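Local coordinates for Non-reducing end beta-L-arabinofuranosidase (Bacteroides thetaiotaomicron, PDB 5MQO), which probably hydrolyses glycosidic bonds in plant pectin, as a family GH127 glycoside hydrolase of a gut bacterium, at residues Cys341-Thr353 with Ile360-Gln372. Residues are numbered along the deposited sequence; the frame is centred on the assembly and turned at random.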
ATOM      1  N   CYS A 341      -1.969  -6.145  -7.278  1.00 46.19           N
ATOM      2  CA  CYS A 341      -3.215  -6.715  -7.669  1.00 47.75           C
ATOM      3  C   CYS A 341      -3.576  -6.323  -9.113  1.00 47.51           C
ATOM      4  O   CYS A 341      -3.490  -5.159  -9.492  1.00 50.55           O
ATOM      5  CB  CYS A 341      -4.301  -6.272  -6.681  1.00 48.72           C
ATOM      6  SG  CYS A 341      -4.014  -6.780  -4.958  1.00 49.64           S
ATOM      7  N   GLY A 342      -4.016  -7.308  -9.886  1.00 45.83           N
ATOM      8  CA  GLY A 342      -4.505  -7.099 -11.223  1.00 45.84           C
ATOM      9  C   GLY A 342      -3.535  -7.695 -12.223  1.00 45.16           C
ATOM     10  O   GLY A 342      -2.553  -7.077 -12.586  1.00 43.85           O
ATOM     11  N   ALA A 343      -3.871  -8.903 -12.647  1.00 47.37           N
ATOM     12  CA  ALA A 343      -3.155  -9.724 -13.598  1.00 48.25           C
ATOM     13  C   ALA A 343      -3.420  -9.441 -15.062  1.00 50.40           C
ATOM     14  O   ALA A 343      -2.647  -9.902 -15.905  1.00 53.56           O
ATOM     15  CB  ALA A 343      -3.571 -11.155 -13.356  1.00 49.30           C
ATOM     16  N   LEU A 344      -4.541  -8.781 -15.387  1.00 52.10           N
ATOM     17  CA  LEU A 344      -5.011  -8.678 -16.787  1.00 49.96           C
ATOM     18  C   LEU A 344      -5.079  -7.234 -17.169  1.00 51.53           C
ATOM     19  O   LEU A 344      -5.718  -6.444 -16.492  1.00 52.63           O
ATOM     20  CB  LEU A 344      -6.391  -9.306 -16.999  1.00 47.04           C
ATOM     21  CG  LEU A 344      -6.661 -10.707 -16.436  1.00 46.65           C
ATOM     22  CD1 LEU A 344      -8.152 -10.976 -16.386  1.00 46.03           C
ATOM     23  CD2 LEU A 344      -5.966 -11.814 -17.205  1.00 45.73           C
ATOM     24  N   TYR A 345      -4.397  -6.905 -18.256  1.00 54.48           N
ATOM     25  CA  TYR A 345      -4.624  -5.660 -18.990  1.00 55.09           C
ATOM     26  C   TYR A 345      -6.068  -5.698 -19.528  1.00 53.99           C
ATOM     27  O   TYR A 345      -6.823  -4.752 -19.327  1.00 55.94           O
ATOM     28  CB  TYR A 345      -3.611  -5.514 -20.158  1.00 56.26           C
ATOM     29  CG  TYR A 345      -2.180  -5.091 -19.759  1.00 57.94           C
ATOM     30  CD1 TYR A 345      -1.364  -5.894 -18.949  1.00 56.86           C
ATOM     31  CD2 TYR A 345      -1.639  -3.883 -20.218  1.00 57.76           C
ATOM     32  CE1 TYR A 345      -0.078  -5.487 -18.598  1.00 57.80           C
ATOM     33  CE2 TYR A 345      -0.359  -3.489 -19.878  1.00 57.20           C
ATOM     34  CZ  TYR A 345       0.416  -4.288 -19.070  1.00 56.67           C
ATOM     35  OH  TYR A 345       1.677  -3.878 -18.740  1.00 55.21           O
ATOM     36  N   ASP A 346      -6.437  -6.784 -20.207  1.00 51.40           N
ATOM     37  CA  ASP A 346      -7.771  -6.960 -20.769  1.00 53.58           C
ATOM     38  C   ASP A 346      -8.180  -8.403 -20.595  1.00 54.42           C
ATOM     39  O   ASP A 346      -7.332  -9.261 -20.606  1.00 62.71           O
ATOM     40  CB  ASP A 346      -7.787  -6.682 -22.275  1.00 54.28           C
ATOM     41  CG  ASP A 346      -7.282  -5.294 -22.649  1.00 54.94           C
ATOM     42  OD1 ASP A 346      -7.892  -4.239 -22.320  1.00 55.76           O
ATOM     43  OD2 ASP A 346      -6.267  -5.267 -23.348  1.00 57.82           O
ATOM     44  N   GLY A 347      -9.464  -8.694 -20.480  1.00 53.45           N
ATOM     45  CA  GLY A 347      -9.914 -10.081 -20.440  1.00 53.07           C
ATOM     46  C   GLY A 347     -11.423 -10.208 -20.329  1.00 55.45           C
ATOM     47  O   GLY A 347     -12.172  -9.247 -20.597  1.00 56.59           O
ATOM     48  N   THR A 348     -11.872 -11.387 -19.907  1.00 54.89           N
ATOM     49  CA  THR A 348     -13.296 -11.673 -19.768  1.00 55.17           C
ATOM     50  C   THR A 348     -13.592 -12.227 -18.379  1.00 54.05           C
ATOM     51  O   THR A 348     -12.778 -12.935 -17.824  1.00 52.96           O
ATOM     52  CB  THR A 348     -13.766 -12.684 -20.823  1.00 54.98           C
ATOM     53  OG1 THR A 348     -12.847 -13.777 -20.879  1.00 56.73           O
ATOM     54  CG2 THR A 348     -13.804 -12.048 -22.168  1.00 56.06           C
ATOM     55  N   SER A 349     -14.765 -11.877 -17.849  1.00 53.69           N
ATOM     56  CA  SER A 349     -15.299 -12.371 -16.579  1.00 52.90           C
ATOM     57  C   SER A 349     -16.776 -12.849 -16.728  1.00 54.28           C
ATOM     58  O   SER A 349     -17.614 -12.142 -17.317  1.00 53.62           O
ATOM     59  CB  SER A 349     -15.237 -11.270 -15.529  1.00 53.09           C
ATOM     60  OG  SER A 349     -15.586 -11.766 -14.254  1.00 52.54           O
ATOM     61  N   PRO A 350     -17.099 -14.058 -16.282  1.00 54.78           N
ATOM     62  CA  PRO A 350     -16.148 -15.123 -15.975  1.00 56.69           C
ATOM     63  C   PRO A 350     -15.380 -15.727 -17.204  1.00 57.80           C
ATOM     64  O   PRO A 350     -15.757 -15.510 -18.372  1.00 58.73           O
ATOM     65  CB  PRO A 350     -17.054 -16.175 -15.358  1.00 57.62           C
ATOM     66  CG  PRO A 350     -18.327 -16.044 -16.126  1.00 56.52           C
ATOM     67  CD  PRO A 350     -18.471 -14.581 -16.444  1.00 56.45           C
ATOM     68  N   ASP A 351     -14.339 -16.505 -16.896  1.00 57.96           N
ATOM     69  CA  ASP A 351     -13.392 -17.080 -17.875  1.00 58.98           C
ATOM     70  C   ASP A 351     -13.534 -18.604 -17.907  1.00 58.96           C
ATOM     71  O   ASP A 351     -13.058 -19.316 -17.009  1.00 59.66           O
ATOM     72  CB  ASP A 351     -11.932 -16.688 -17.507  1.00 58.00           C
ATOM     73  CG  ASP A 351     -10.899 -17.080 -18.569  1.00 56.01           C
ATOM     74  OD1 ASP A 351     -11.247 -17.680 -19.587  1.00 58.23           O
ATOM     75  OD2 ASP A 351      -9.709 -16.778 -18.384  1.00 55.52           O
ATOM     76  N   GLY A 352     -14.203 -19.082 -18.950  1.00 59.53           N
ATOM     77  CA  GLY A 352     -14.292 -20.508 -19.268  1.00 58.56           C
ATOM     78  C   GLY A 352     -15.294 -21.312 -18.474  1.00 58.58           C
ATOM     79  O   GLY A 352     -15.238 -22.524 -18.508  1.00 57.84           O
ATOM     80  N   THR A 353     -16.207 -20.641 -17.768  1.00 60.17           N
ATOM     81  CA  THR A 353     -17.225 -21.301 -16.925  1.00 61.82           C
ATOM     82  C   THR A 353     -18.683 -21.148 -17.419  1.00 65.89           C
ATOM     83  O   THR A 353     -19.543 -21.922 -17.005  1.00 68.21           O
ATOM     84  CB  THR A 353     -17.198 -20.745 -15.483  1.00 59.38           C
ATOM     85  OG1 THR A 353     -17.441 -19.342 -15.526  1.00 59.11           O
ATOM     86  CG2 THR A 353     -15.874 -20.985 -14.801  1.00 58.08           C
ATOM     87  N   ILE A 360     -20.946 -13.093 -20.460  1.00 63.50           N
ATOM     88  CA  ILE A 360     -19.486 -12.933 -20.417  1.00 62.02           C
ATOM     89  C   ILE A 360     -19.083 -11.507 -20.803  1.00 60.45           C
ATOM     90  O   ILE A 360     -19.293 -11.074 -21.927  1.00 57.68           O
ATOM     91  CB  ILE A 360     -18.778 -13.954 -21.321  1.00 62.52           C
ATOM     92  CG1 ILE A 360     -19.156 -15.373 -20.885  1.00 62.65           C
ATOM     93  CG2 ILE A 360     -17.259 -13.768 -21.266  1.00 62.77           C
ATOM     94  CD1 ILE A 360     -18.764 -16.439 -21.876  1.00 63.50           C
ATOM     95  N   GLN A 361     -18.493 -10.780 -19.859  1.00 59.95           N
ATOM     96  CA  GLN A 361     -18.187  -9.366 -20.058  1.00 58.94           C
ATOM     97  C   GLN A 361     -16.697  -9.148 -20.215  1.00 58.38           C
ATOM     98  O   GLN A 361     -15.912  -9.957 -19.761  1.00 62.18           O
ATOM     99  CB  GLN A 361     -18.641  -8.583 -18.847  1.00 59.73           C
ATOM    100  CG  GLN A 361     -20.142  -8.563 -18.601  1.00 60.48           C
ATOM    101  CD  GLN A 361     -20.501  -7.951 -17.258  1.00 58.98           C
ATOM    102  OE1 GLN A 361     -19.630  -7.695 -16.403  1.00 60.57           O
ATOM    103  NE2 GLN A 361     -21.774  -7.732 -17.058  1.00 55.75           N
ATOM    104  N   LYS A 362     -16.308  -8.042 -20.841  1.00 58.22           N
ATOM    105  CA  LYS A 362     -14.915  -7.562 -20.780  1.00 56.29           C
ATOM    106  C   LYS A 362     -14.558  -6.970 -19.400  1.00 54.74           C
ATOM    107  O   LYS A 362     -15.392  -6.360 -18.741  1.00 49.58           O
ATOM    108  CB  LYS A 362     -14.605  -6.562 -21.906  1.00 55.05           C
ATOM    109  CG  LYS A 362     -14.396  -7.246 -23.257  1.00 57.16           C
ATOM    110  CD  LYS A 362     -14.698  -6.337 -24.436  1.00 58.23           C
ATOM    111  CE  LYS A 362     -13.794  -5.120 -24.437  1.00 60.42           C
ATOM    112  NZ  LYS A 362     -14.407  -4.019 -25.214  1.00 60.49           N
ATOM    113  N   VAL A 363     -13.307  -7.197 -18.979  1.00 55.78           N
ATOM    114  CA  VAL A 363     -12.703  -6.521 -17.814  1.00 54.56           C
ATOM    115  C   VAL A 363     -11.425  -5.833 -18.279  1.00 56.33           C
ATOM    116  O   VAL A 363     -10.949  -6.071 -19.382  1.00 59.03           O
ATOM    117  CB  VAL A 363     -12.425  -7.501 -16.642  1.00 52.50           C
ATOM    118  CG1 VAL A 363     -13.691  -8.244 -16.264  1.00 51.74           C
ATOM    119  CG2 VAL A 363     -11.329  -8.515 -16.968  1.00 52.43           C
ATOM    120  N   HIS A 364     -10.862  -4.972 -17.449  1.00 60.22           N
ATOM    121  CA  HIS A 364      -9.569  -4.343 -17.769  1.00 63.82           C
ATOM    122  C   HIS A 364      -8.861  -3.897 -16.489  1.00 59.20           C
ATOM    123  O   HIS A 364      -9.512  -3.510 -15.542  1.00 59.97           O
ATOM    124  CB  HIS A 364      -9.733  -3.176 -18.769  1.00 69.10           C
ATOM    125  CG  HIS A 364     -10.337  -1.930 -18.172  1.00 76.69           C
ATOM    126  ND1 HIS A 364     -11.480  -1.947 -17.398  1.00 76.92           N
ATOM    127  CD2 HIS A 364      -9.956  -0.629 -18.247  1.00 79.93           C
ATOM    128  CE1 HIS A 364     -11.777  -0.717 -17.025  1.00 76.58           C
ATOM    129  NE2 HIS A 364     -10.865   0.102 -17.519  1.00 79.45           N
ATOM    130  N   GLN A 365      -7.536  -3.981 -16.472  1.00 56.67           N
ATOM    131  CA  GLN A 365      -6.721  -3.559 -15.331  1.00 56.16           C
ATOM    132  C   GLN A 365      -7.295  -4.264 -14.119  1.00 52.42           C
ATOM    133  O   GLN A 365      -7.650  -3.658 -13.094  1.00 49.68           O
ATOM    134  CB  GLN A 365      -6.727  -2.034 -15.212  1.00 61.35           C
ATOM    135  CG  GLN A 365      -6.731  -1.330 -16.572  1.00 65.34           C
ATOM    136  CD  GLN A 365      -6.178   0.079 -16.552  1.00 66.95           C
ATOM    137  OE1 GLN A 365      -6.189   0.754 -15.534  1.00 67.95           O
ATOM    138  NE2 GLN A 365      -5.671   0.518 -17.690  1.00 71.26           N
ATOM    139  N   SER A 366      -7.366  -5.582 -14.287  1.00 49.97           N
ATOM    140  CA  SER A 366      -8.310  -6.412 -13.572  1.00 47.83           C
ATOM    141  C   SER A 366      -7.760  -7.700 -12.959  1.00 47.51           C
ATOM    142  O   SER A 366      -6.778  -8.299 -13.440  1.00 46.26           O
ATOM    143  CB  SER A 366      -9.457  -6.781 -14.519  1.00 47.05           C
ATOM    144  OG  SER A 366     -10.334  -7.721 -13.938  1.00 46.19           O
ATOM    145  N   TYR A 367      -8.462  -8.134 -11.910  1.00 45.89           N
ATOM    146  CA  TYR A 367      -8.266  -9.437 -11.319  1.00 45.15           C
ATOM    147  C   TYR A 367      -8.568 -10.469 -12.386  1.00 44.54           C
ATOM    148  O   TYR A 367      -9.361 -10.214 -13.247  1.00 44.20           O
ATOM    149  CB  TYR A 367      -9.202  -9.614 -10.108  1.00 45.09           C
ATOM    150  CG  TYR A 367      -8.742  -8.926  -8.838  1.00 45.18           C
ATOM    151  CD1 TYR A 367      -7.578  -9.345  -8.189  1.00 45.95           C
ATOM    152  CD2 TYR A 367      -9.470  -7.865  -8.260  1.00 45.49           C
ATOM    153  CE1 TYR A 367      -7.129  -8.732  -7.014  1.00 45.59           C
ATOM    154  CE2 TYR A 367      -9.031  -7.257  -7.080  1.00 46.02           C
ATOM    155  CZ  TYR A 367      -7.852  -7.700  -6.462  1.00 45.57           C
ATOM    156  OH  TYR A 367      -7.370  -7.137  -5.300  1.00 45.44           O
ATOM    157  N   GLY A 368      -7.914 -11.624 -12.324  1.00 48.48           N
ATOM    158  CA  GLY A 368      -8.099 -12.750 -13.281  1.00 47.95           C
ATOM    159  C   GLY A 368      -8.694 -13.939 -12.572  1.00 49.17           C
ATOM    160  O   GLY A 368      -9.286 -13.764 -11.485  1.00 50.99           O
ATOM    161  N   ARG A 369      -8.568 -15.124 -13.188  1.00 47.85           N
ATOM    162  CA  ARG A 369      -8.964 -16.409 -12.589  1.00 47.46           C
ATOM    163  C   ARG A 369      -8.127 -16.677 -11.355  1.00 46.81           C
ATOM    164  O   ARG A 369      -7.010 -16.171 -11.258  1.00 46.27           O
ATOM    165  CB  ARG A 369      -8.694 -17.586 -13.535  1.00 50.04           C
ATOM    166  CG  ARG A 369      -9.593 -17.700 -14.782  1.00 54.23           C
ATOM    167  CD  ARG A 369      -9.359 -19.020 -15.554  1.00 55.42           C
ATOM    168  NE  ARG A 369      -7.948 -19.436 -15.490  1.00 54.20           N
ATOM    169  CZ  ARG A 369      -6.999 -19.021 -16.315  1.00 54.45           C
ATOM    170  NH1 ARG A 369      -7.271 -18.212 -17.325  1.00 56.22           N
ATOM    171  NH2 ARG A 369      -5.759 -19.429 -16.147  1.00 54.97           N
ATOM    172  N   PRO A 370      -8.640 -17.480 -10.410  1.00 46.54           N
ATOM    173  CA  PRO A 370      -7.803 -17.915  -9.307  1.00 47.59           C
ATOM    174  C   PRO A 370      -6.472 -18.524  -9.804  1.00 49.15           C
ATOM    175  O   PRO A 370      -6.439 -19.205 -10.846  1.00 51.48           O
ATOM    176  CB  PRO A 370      -8.656 -18.994  -8.607  1.00 48.82           C
ATOM    177  CG  PRO A 370     -10.054 -18.828  -9.100  1.00 47.71           C
ATOM    178  CD  PRO A 370     -10.056 -17.826 -10.205  1.00 47.01           C
ATOM    179  N   TYR A 371      -5.391 -18.250  -9.076  1.00 47.51           N
ATOM    180  CA  TYR A 371      -4.049 -18.650  -9.458  1.00 46.46           C
ATOM    181  C   TYR A 371      -3.584 -18.240 -10.872  1.00 47.60           C
ATOM    182  O   TYR A 371      -2.639 -18.848 -11.408  1.00 52.76           O
ATOM    183  CB  TYR A 371      -3.889 -20.158  -9.262  1.00 45.54           C
ATOM    184  CG  TYR A 371      -4.444 -20.616  -7.959  1.00 46.21           C
ATOM    185  CD1 TYR A 371      -3.783 -20.335  -6.750  1.00 45.83           C
ATOM    186  CD2 TYR A 371      -5.662 -21.287  -7.904  1.00 46.49           C
ATOM    187  CE1 TYR A 371      -4.326 -20.736  -5.526  1.00 45.83           C
ATOM    188  CE2 TYR A 371      -6.193 -21.716  -6.697  1.00 47.07           C
ATOM    189  CZ  TYR A 371      -5.529 -21.429  -5.508  1.00 45.98           C
ATOM    190  OH  TYR A 371      -6.104 -21.837  -4.331  1.00 45.40           O
ATOM    191  N   GLN A 372      -4.204 -17.239 -11.489  1.00 45.63           N
ATOM    192  CA  GLN A 372      -3.722 -16.766 -12.785  1.00 47.10           C
ATOM    193  C   GLN A 372      -2.807 -15.578 -12.529  1.00 46.88           C
ATOM    194  O   GLN A 372      -3.273 -14.437 -12.390  1.00 45.73           O
ATOM    195  CB  GLN A 372      -4.876 -16.398 -13.722  1.00 48.36           C
ATOM    196  CG  GLN A 372      -4.444 -15.792 -15.047  1.00 48.65           C
ATOM    197  CD  GLN A 372      -5.606 -15.401 -15.928  1.00 50.52           C
ATOM    198  OE1 GLN A 372      -6.745 -15.160 -15.470  1.00 54.94           O
ATOM    199  NE2 GLN A 372      -5.331 -15.325 -17.218  1.00 48.97           N
TER
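Ser-349 and Gln-361 exchange two backbone hydrogen bonds, Ser-349 N to Gln-361 O at 2.9 Å and Gln-361 N to Ser-349 O, the latter nearly straight at 175°. This pair lies next to the connecting loop of an antiparallel hairpin of strands 347-349 and 361-364. Gly-347 and Val-363 form the next hydrogen-bonded pair, but here each N-H meets the opposing oxygen from above its carbonyl plane. Both chains then turn a corner. Gln-365 N donates to Tyr-345 O, which also accepts from Arg-444 NH2, and Leu-344 and Ser-366 close a last reciprocal pair. A classic bulge at Ala-343 and Leu-344 and a G1 bulge at Gln-365 and Ser-366 interrupt the regular pairing.

Past the corner, Leu-344 CD1 lies 3.6 Å from Gly-368 CA, while CD2 abuts the amide of Gln-372, the two side chains crossing at about a right angle. That amide is held by Arg-369 N, which donates to Gln-372 OE1 at 2.9 Å.

Beyond the paired strands, Arg-369 NH1 donates to Asp-351 OD2 at 3.0 Å; OD2 lies in the guanidinium plane, whereas NH1 reaches it from above the carboxylate plane, the planes 67° apart. With CG anti to N (chi1 -172°), Asp-351 extends its carboxylate to this salt bridge. An asparagine here, lacking the charge, would probably reduce the salt bridge to at most a neutral hydrogen bond and leave the guanidinium freer to turn.

Ser-349 OG bonds to Asp-279 OD2, Gln-361 OE1 accepts from Asp-279 N, Gln-361 NE2 donates to Gly-277 O, Asp-346 OD2 forms a salt bridge with Arg-444, and Tyr-367 OH bonds to Asn-301. These bonds tie the hairpin, itself part of the GH127 catalytic region, to surrounding loops and to helix 297-314, the Tyr-367 ring lodged between that helix and helix 317-333.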